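Local coordinates for putative iron binding protein (Bordetella pertussis Tohama I, PDB 1Y9U) that binds ferric iron through tyrosine side chains and, as a two-lobed periplasmic solute-binding protein, probably serves iron uptake, at residues Q77-Q82 against K256-L261; Y199-M204 against D218-V223. One frame throughout, in Å; residues are numbered along the deposited sequence.

Interaction 1. Residues Q77-Q82 against K256-L261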
loop_
_atom_site.group_PDB
_atom_site.type_symbol
_atom_site.label_atom_id
_atom_site.label_comp_id
_atom_site.label_asym_id
_atom_site.label_seq_id
_atom_site.Cartn_x
_atom_site.Cartn_y
_atom_site.Cartn_z
ATOM N N GLN A 77 -6.394 -15.485 -14.062
ATOM C CA GLN A 77 -7.744 -15.933 -14.383
ATOM C C GLN A 77 -8.747 -15.526 -13.305
ATOM O O GLN A 77 -8.384 -15.296 -12.137
ATOM C CB GLN A 77 -7.792 -17.460 -14.581
ATOM C CG GLN A 77 -7.504 -18.255 -13.325
ATOM C CD GLN A 77 -7.470 -19.747 -13.596
ATOM O OE1 GLN A 77 -6.422 -20.368 -13.521
ATOM N NE2 GLN A 77 -8.624 -20.317 -13.892
ATOM N N LYS A 78 -10.003 -15.449 -13.720
ATOM C CA LYS A 78 -11.139 -15.106 -12.880
ATOM C C LYS A 78 -11.461 -16.281 -11.973
ATOM O O LYS A 78 -11.357 -17.425 -12.390
ATOM C CB LYS A 78 -12.345 -14.777 -13.771
ATOM C CG LYS A 78 -12.177 -13.480 -14.545
ATOM C CD LYS A 78 -13.311 -13.228 -15.498
ATOM C CE LYS A 78 -12.943 -12.134 -16.471
ATOM N NZ LYS A 78 -14.153 -11.430 -16.978
ATOM N N ILE A 79 -11.826 -15.993 -10.727
ATOM C CA ILE A 79 -12.308 -17.025 -9.814
ATOM C C ILE A 79 -13.572 -16.554 -9.131
ATOM O O ILE A 79 -13.872 -15.356 -9.075
ATOM C CB ILE A 79 -11.239 -17.456 -8.768
ATOM C CG1 ILE A 79 -10.922 -16.310 -7.810
ATOM C CG2 ILE A 79 -9.976 -17.996 -9.463
ATOM C CD1 ILE A 79 -10.204 -16.761 -6.576
ATOM N N GLN A 80 -14.317 -17.534 -8.637
ATOM C CA GLN A 80 -15.537 -17.307 -7.899
ATOM C C GLN A 80 -15.284 -17.863 -6.514
ATOM O O GLN A 80 -14.883 -19.021 -6.344
ATOM C CB GLN A 80 -16.714 -18.004 -8.575
ATOM C CG GLN A 80 -17.087 -17.387 -9.913
ATOM C CD GLN A 80 -16.126 -17.752 -11.040
ATOM O OE1 GLN A 80 -15.812 -18.928 -11.237
ATOM N NE2 GLN A 80 -15.647 -16.745 -11.776
ATOM N N SER A 81 -15.465 -17.002 -5.518
ATOM C CA SER A 81 -15.222 -17.390 -4.139
ATOM C C SER A 81 -16.043 -16.509 -3.236
ATOM O O SER A 81 -15.784 -15.323 -3.102
ATOM C CB SER A 81 -13.737 -17.276 -3.776
ATOM O OG SER A 81 -13.560 -17.419 -2.372
ATOM N N GLN A 82 -17.043 -17.103 -2.585
ATOM C CA GLN A 82 -17.790 -16.416 -1.556
ATOM C C GLN A 82 -16.868 -16.040 -0.379
ATOM O O GLN A 82 -17.090 -15.030 0.272
ATOM C CB GLN A 82 -18.980 -17.267 -1.087
ATOM C CG GLN A 82 -19.734 -16.639 0.067
ATOM C CD GLN A 82 -19.173 -17.018 1.441
ATOM O OE1 GLN A 82 -18.446 -18.021 1.573
ATOM N NE2 GLN A 82 -19.526 -16.234 2.461
ATOM N N LYS A 256 -7.507 -22.329 -2.600
ATOM C CA LYS A 256 -7.402 -22.610 -1.173
ATOM C C LYS A 256 -6.384 -21.694 -0.508
ATOM O O LYS A 256 -6.618 -21.164 0.567
ATOM C CB LYS A 256 -7.028 -24.075 -0.924
ATOM C CG LYS A 256 -8.135 -25.066 -1.218
ATOM C CD LYS A 256 -7.723 -26.478 -0.852
ATOM C CE LYS A 256 -8.942 -27.407 -0.801
ATOM N NZ LYS A 256 -8.609 -28.834 -1.037
ATOM N N LEU A 257 -5.242 -21.505 -1.153
ATOM C CA LEU A 257 -4.212 -20.622 -0.609
ATOM C C LEU A 257 -4.685 -19.174 -0.561
ATOM O O LEU A 257 -4.510 -18.504 0.445
ATOM C CB LEU A 257 -2.913 -20.734 -1.400
ATOM C CG LEU A 257 -1.772 -19.811 -0.967
ATOM C CD1 LEU A 257 -1.395 -20.086 0.477
ATOM C CD2 LEU A 257 -0.591 -20.030 -1.894
ATOM N N LEU A 258 -5.325 -18.701 -1.619
ATOM C CA LEU A 258 -5.761 -17.316 -1.634
ATOM C C LEU A 258 -6.852 -17.090 -0.580
ATOM O O LEU A 258 -6.863 -16.081 0.114
ATOM C CB LEU A 258 -6.199 -16.943 -3.042
ATOM C CG LEU A 258 -6.607 -15.515 -3.355
ATOM C CD1 LEU A 258 -5.476 -14.592 -3.038
ATOM C CD2 LEU A 258 -6.997 -15.416 -4.819
ATOM N N GLU A 259 -7.757 -18.053 -0.426
ATOM C CA GLU A 259 -8.772 -17.966 0.615
ATOM C C GLU A 259 -8.129 -17.998 2.005
ATOM O O GLU A 259 -8.567 -17.302 2.918
ATOM C CB GLU A 259 -9.819 -19.094 0.452
ATOM C CG GLU A 259 -10.684 -18.891 -0.777
ATOM C CD GLU A 259 -11.644 -20.021 -1.085
ATOM O OE1 GLU A 259 -11.393 -21.147 -0.595
ATOM O OE2 GLU A 259 -12.632 -19.770 -1.803
ATOM N N TYR A 260 -7.086 -18.799 2.184
ATOM C CA TYR A 260 -6.353 -18.829 3.447
ATOM C C TYR A 260 -5.745 -17.449 3.759
ATOM O O TYR A 260 -5.753 -16.995 4.895
ATOM C CB TYR A 260 -5.242 -19.893 3.406
ATOM C CG TYR A 260 -4.251 -19.762 4.524
ATOM C CD1 TYR A 260 -4.575 -20.131 5.809
ATOM C CD2 TYR A 260 -3.002 -19.206 4.302
ATOM C CE1 TYR A 260 -3.678 -20.002 6.838
ATOM C CE2 TYR A 260 -2.094 -19.072 5.314
ATOM C CZ TYR A 260 -2.428 -19.463 6.592
ATOM O OH TYR A 260 -1.520 -19.336 7.625
ATOM N N LEU A 261 -5.240 -16.792 2.729
ATOM C CA LEU A 261 -4.557 -15.508 2.909
ATOM C C LEU A 261 -5.472 -14.392 3.411
ATOM O O LEU A 261 -4.978 -13.419 3.990
ATOM C CB LEU A 261 -3.835 -15.068 1.626
ATOM C CG LEU A 261 -2.593 -15.895 1.257
ATOM C CD1 LEU A 261 -2.117 -15.566 -0.136
ATOM C CD2 LEU A 261 -1.472 -15.724 2.248
#
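Ile79 lays the end of its side chain against Leu258, with CD1 of Ile79 3.9 Å from CD2 of Leu258. This is interior packing in a lobe of the periplasmic binding protein fold, where the loop running from strand 76-77 into helix 82-87 passes the flank of helix 251-261. The two side chains meet at an oblique angle. CG1 of Ile79 sits between its own backbone N and carbonyl carbon (chi1 66°), and the extended second torsion brings CD1 up to the leucine methyl. Leu258 presents its CD2 branch. Tyr100 and Val244, from two strands of the sheet, and Leu84 touch both residues, so this methyl pair is part of a larger apolar cluster.

A polar contact lies beside the methyl pair. The backbones stay well separated here, with the CA atoms of Ser81 and Glu259 8.0 Å apart, and the side chains bridge the gap. Glu259 runs out straight beyond CG (chi2 174°) and places its carboxylate by the start of helix 82-87, where it also touches Thr83 and Leu84. Ser81 is the N-cap of that helix: its OG takes a hydrogen bond from Leu84 N while donating its own hydrogen bond to Glu259. The carboxylate thus acts as a second shell behind the cap, and its negative charge near a helix N-terminus is probably favourable. The bond from Ser81 OG to Glu259 OE2 is short, 2.6 Å, and enters on the anti lone pair of OE2, the one directed away from OE1.

Interaction 2. Residues Y199-M204 against D218-V223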
loop_
_atom_site.group_PDB
_atom_site.type_symbol
_atom_site.label_atom_id
_atom_site.label_comp_id
_atom_site.label_asym_id
_atom_site.label_seq_id
_atom_site.Cartn_x
_atom_site.Cartn_y
_atom_site.Cartn_z
ATOM N N TYR A 199 2.598 2.404 7.785
ATOM C CA TYR A 199 3.532 1.182 8.177
ATOM C C TYR A 199 4.990 1.584 8.555
ATOM O O TYR A 199 5.642 0.949 9.417
ATOM C CB TYR A 199 3.570 -0.042 7.138
ATOM C CG TYR A 199 4.187 0.261 5.735
ATOM C CD1 TYR A 199 5.550 0.273 5.588
ATOM C CD2 TYR A 199 3.425 0.498 4.613
ATOM C CE1 TYR A 199 6.147 0.530 4.385
ATOM C CE2 TYR A 199 4.066 0.802 3.371
ATOM C CZ TYR A 199 5.395 0.773 3.307
ATOM O OH TYR A 199 5.913 1.076 2.068
ATOM N N TYR A 200 5.534 2.615 7.937
ATOM C CA TYR A 200 6.879 2.967 8.354
ATOM C C TYR A 200 6.913 3.453 9.810
ATOM O O TYR A 200 7.919 3.277 10.505
ATOM C CB TYR A 200 7.501 4.039 7.498
ATOM C CG TYR A 200 7.755 3.613 6.076
ATOM C CD1 TYR A 200 7.071 4.201 5.007
ATOM C CD2 TYR A 200 8.681 2.627 5.778
ATOM C CE1 TYR A 200 7.310 3.821 3.714
ATOM C CE2 TYR A 200 8.929 2.255 4.483
ATOM C CZ TYR A 200 8.245 2.865 3.455
ATOM O OH TYR A 200 8.496 2.471 2.163
ATOM N N VAL A 201 5.816 4.043 10.279
ATOM C CA VAL A 201 5.696 4.475 11.665
ATOM C C VAL A 201 5.536 3.229 12.549
ATOM O O VAL A 201 6.057 3.198 13.662
ATOM C CB VAL A 201 4.538 5.470 11.858
ATOM C CG1 VAL A 201 4.503 5.965 13.313
ATOM C CG2 VAL A 201 4.656 6.621 10.880
ATOM N N GLY A 202 4.846 2.192 12.065
ATOM C CA GLY A 202 4.844 0.896 12.724
ATOM C C GLY A 202 6.262 0.386 12.925
ATOM O O GLY A 202 6.618 -0.055 14.022
ATOM N N HIS A 203 7.114 0.457 11.902
ATOM C CA HIS A 203 8.507 0.045 12.027
ATOM C C HIS A 203 9.257 0.906 13.020
ATOM O O HIS A 203 9.920 0.389 13.907
ATOM C CB HIS A 203 9.196 0.101 10.669
ATOM C CG HIS A 203 8.809 -1.020 9.750
ATOM N ND1 HIS A 203 9.269 -2.309 9.917
ATOM C CD2 HIS A 203 7.996 -1.049 8.673
ATOM C CE1 HIS A 203 8.750 -3.082 8.983
ATOM N NE2 HIS A 203 7.973 -2.344 8.217
ATOM N N MET A 204 9.172 2.217 12.885
ATOM C CA MET A 204 9.986 3.088 13.706
ATOM C C MET A 204 9.622 3.063 15.191
ATOM O O MET A 204 10.508 2.994 16.046
ATOM C CB MET A 204 9.937 4.508 13.179
ATOM C CG MET A 204 10.635 4.692 11.815
ATOM S SD MET A 204 10.660 6.408 11.222
ATOM C CE MET A 204 8.965 6.610 10.727
ATOM N N ASP A 218 9.635 8.329 17.896
ATOM C CA ASP A 218 9.179 9.021 19.093
ATOM C C ASP A 218 8.893 10.502 18.808
ATOM O O ASP A 218 8.129 11.131 19.554
ATOM C CB ASP A 218 10.205 8.936 20.219
ATOM C CG ASP A 218 10.166 7.653 20.983
ATOM O OD1 ASP A 218 9.381 6.721 20.681
ATOM O OD2 ASP A 218 10.941 7.496 21.961
ATOM N N ALA A 219 9.492 11.059 17.755
ATOM C CA ALA A 219 9.365 12.479 17.464
ATOM C C ALA A 219 8.028 12.863 16.836
ATOM O O ALA A 219 7.714 14.057 16.778
ATOM C CB ALA A 219 10.468 12.897 16.534
ATOM N N ILE A 220 7.260 11.879 16.354
ATOM C CA ILE A 220 6.095 12.116 15.529
ATOM C C ILE A 220 4.864 11.398 16.050
ATOM O O ILE A 220 4.919 10.456 16.837
ATOM C CB ILE A 220 6.341 11.707 14.033
ATOM C CG1 ILE A 220 6.594 10.201 13.859
ATOM C CG2 ILE A 220 7.501 12.508 13.461
ATOM C CD1 ILE A 220 6.355 9.719 12.437
ATOM N N LYS A 221 3.735 11.862 15.555
ATOM C CA LYS A 221 2.472 11.173 15.637
ATOM C C LYS A 221 1.872 11.095 14.234
ATOM O O LYS A 221 2.294 11.806 13.315
ATOM C CB LYS A 221 1.498 11.879 16.579
ATOM C CG LYS A 221 1.100 13.293 16.163
ATOM C CD LYS A 221 0.241 13.993 17.216
ATOM C CE LYS A 221 0.049 15.424 16.841
ATOM N NZ LYS A 221 -0.731 16.152 17.882
ATOM N N VAL A 222 0.896 10.220 14.078
ATOM C CA VAL A 222 0.181 10.057 12.824
ATOM C C VAL A 222 -1.181 10.743 12.896
ATOM O O VAL A 222 -1.946 10.566 13.852
ATOM C CB VAL A 222 -0.002 8.560 12.494
ATOM C CG1 VAL A 222 -1.030 8.339 11.400
ATOM C CG2 VAL A 222 1.322 7.947 12.100
ATOM N N VAL A 223 -1.477 11.512 11.860
ATOM C CA VAL A 223 -2.835 11.967 11.583
ATOM C C VAL A 223 -3.169 11.426 10.197
ATOM O O VAL A 223 -2.414 11.649 9.252
ATOM C CB VAL A 223 -2.952 13.508 11.632
ATOM C CG1 VAL A 223 -4.319 13.964 11.178
ATOM C CG2 VAL A 223 -2.684 13.995 13.034
#
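Val201 meets Val222 and Ile220 through methyl groups, and all the contacts between the two segments are apolar. CG2 of Val201 lies 3.8 Å from CG2 of Val222, and CG1 of Val201 comes to 3.9 Å from that same methyl, so one branch of Val222 rests against both branches of its partner. Toward Ile220 the approach is end-on instead: CG2 of Val201 and CD1 of Ile220 face each other at 3.9 Å. Met204, one turn on, adds a looser contact, its CE 4.4 Å from Ile220 CD1; a bend at the thioether (chi3 -74°) brings that methyl round. Tyr110 backs Val201 and Ile220, while Phe292 touches both Val201 and Val222.

Helix 199-204 packs here over one face of strand 220-223, which pairs with strand 100-112 in the mixed sheet of a periplasmic binding protein; the helix axis lies 9.9 Å from that of the strand and runs roughly antiparallel to it, at 151°.

Polar links lie around this apolar strip. Lys205 NZ, just past the helical segment, hydrogen-bonds Ile220 O and so ties helix to strand. Tyr199 and Tyr200, at the start of the helical segment, bind ferric iron in this protein together with Tyr143, whose OH is hydrogen-bonded to Tyr200 OH in this metal-free chain.

How the interactions relate
Interactions 1 and 2 sit on opposite sides of the chain's centre, their own centres 33 Å apart and their nearest atoms about 16 Å apart, without touching. Along the chain, 199-204 and 218-223 are nested between 77-82 and 256-261, so interaction 1 closes a long loop that contains all of interaction 2. Strand 100-112 connects them: Tyr100 packs at interaction 1, and Tyr110, farther along, at interaction 2. The order is consistent with a two-lobed binding protein whose chain crosses into the second lobe and returns. Interaction 1 then belongs to one lobe, away from the metal site, while interaction 2 packs the helix bearing two iron-binding tyrosines in the other.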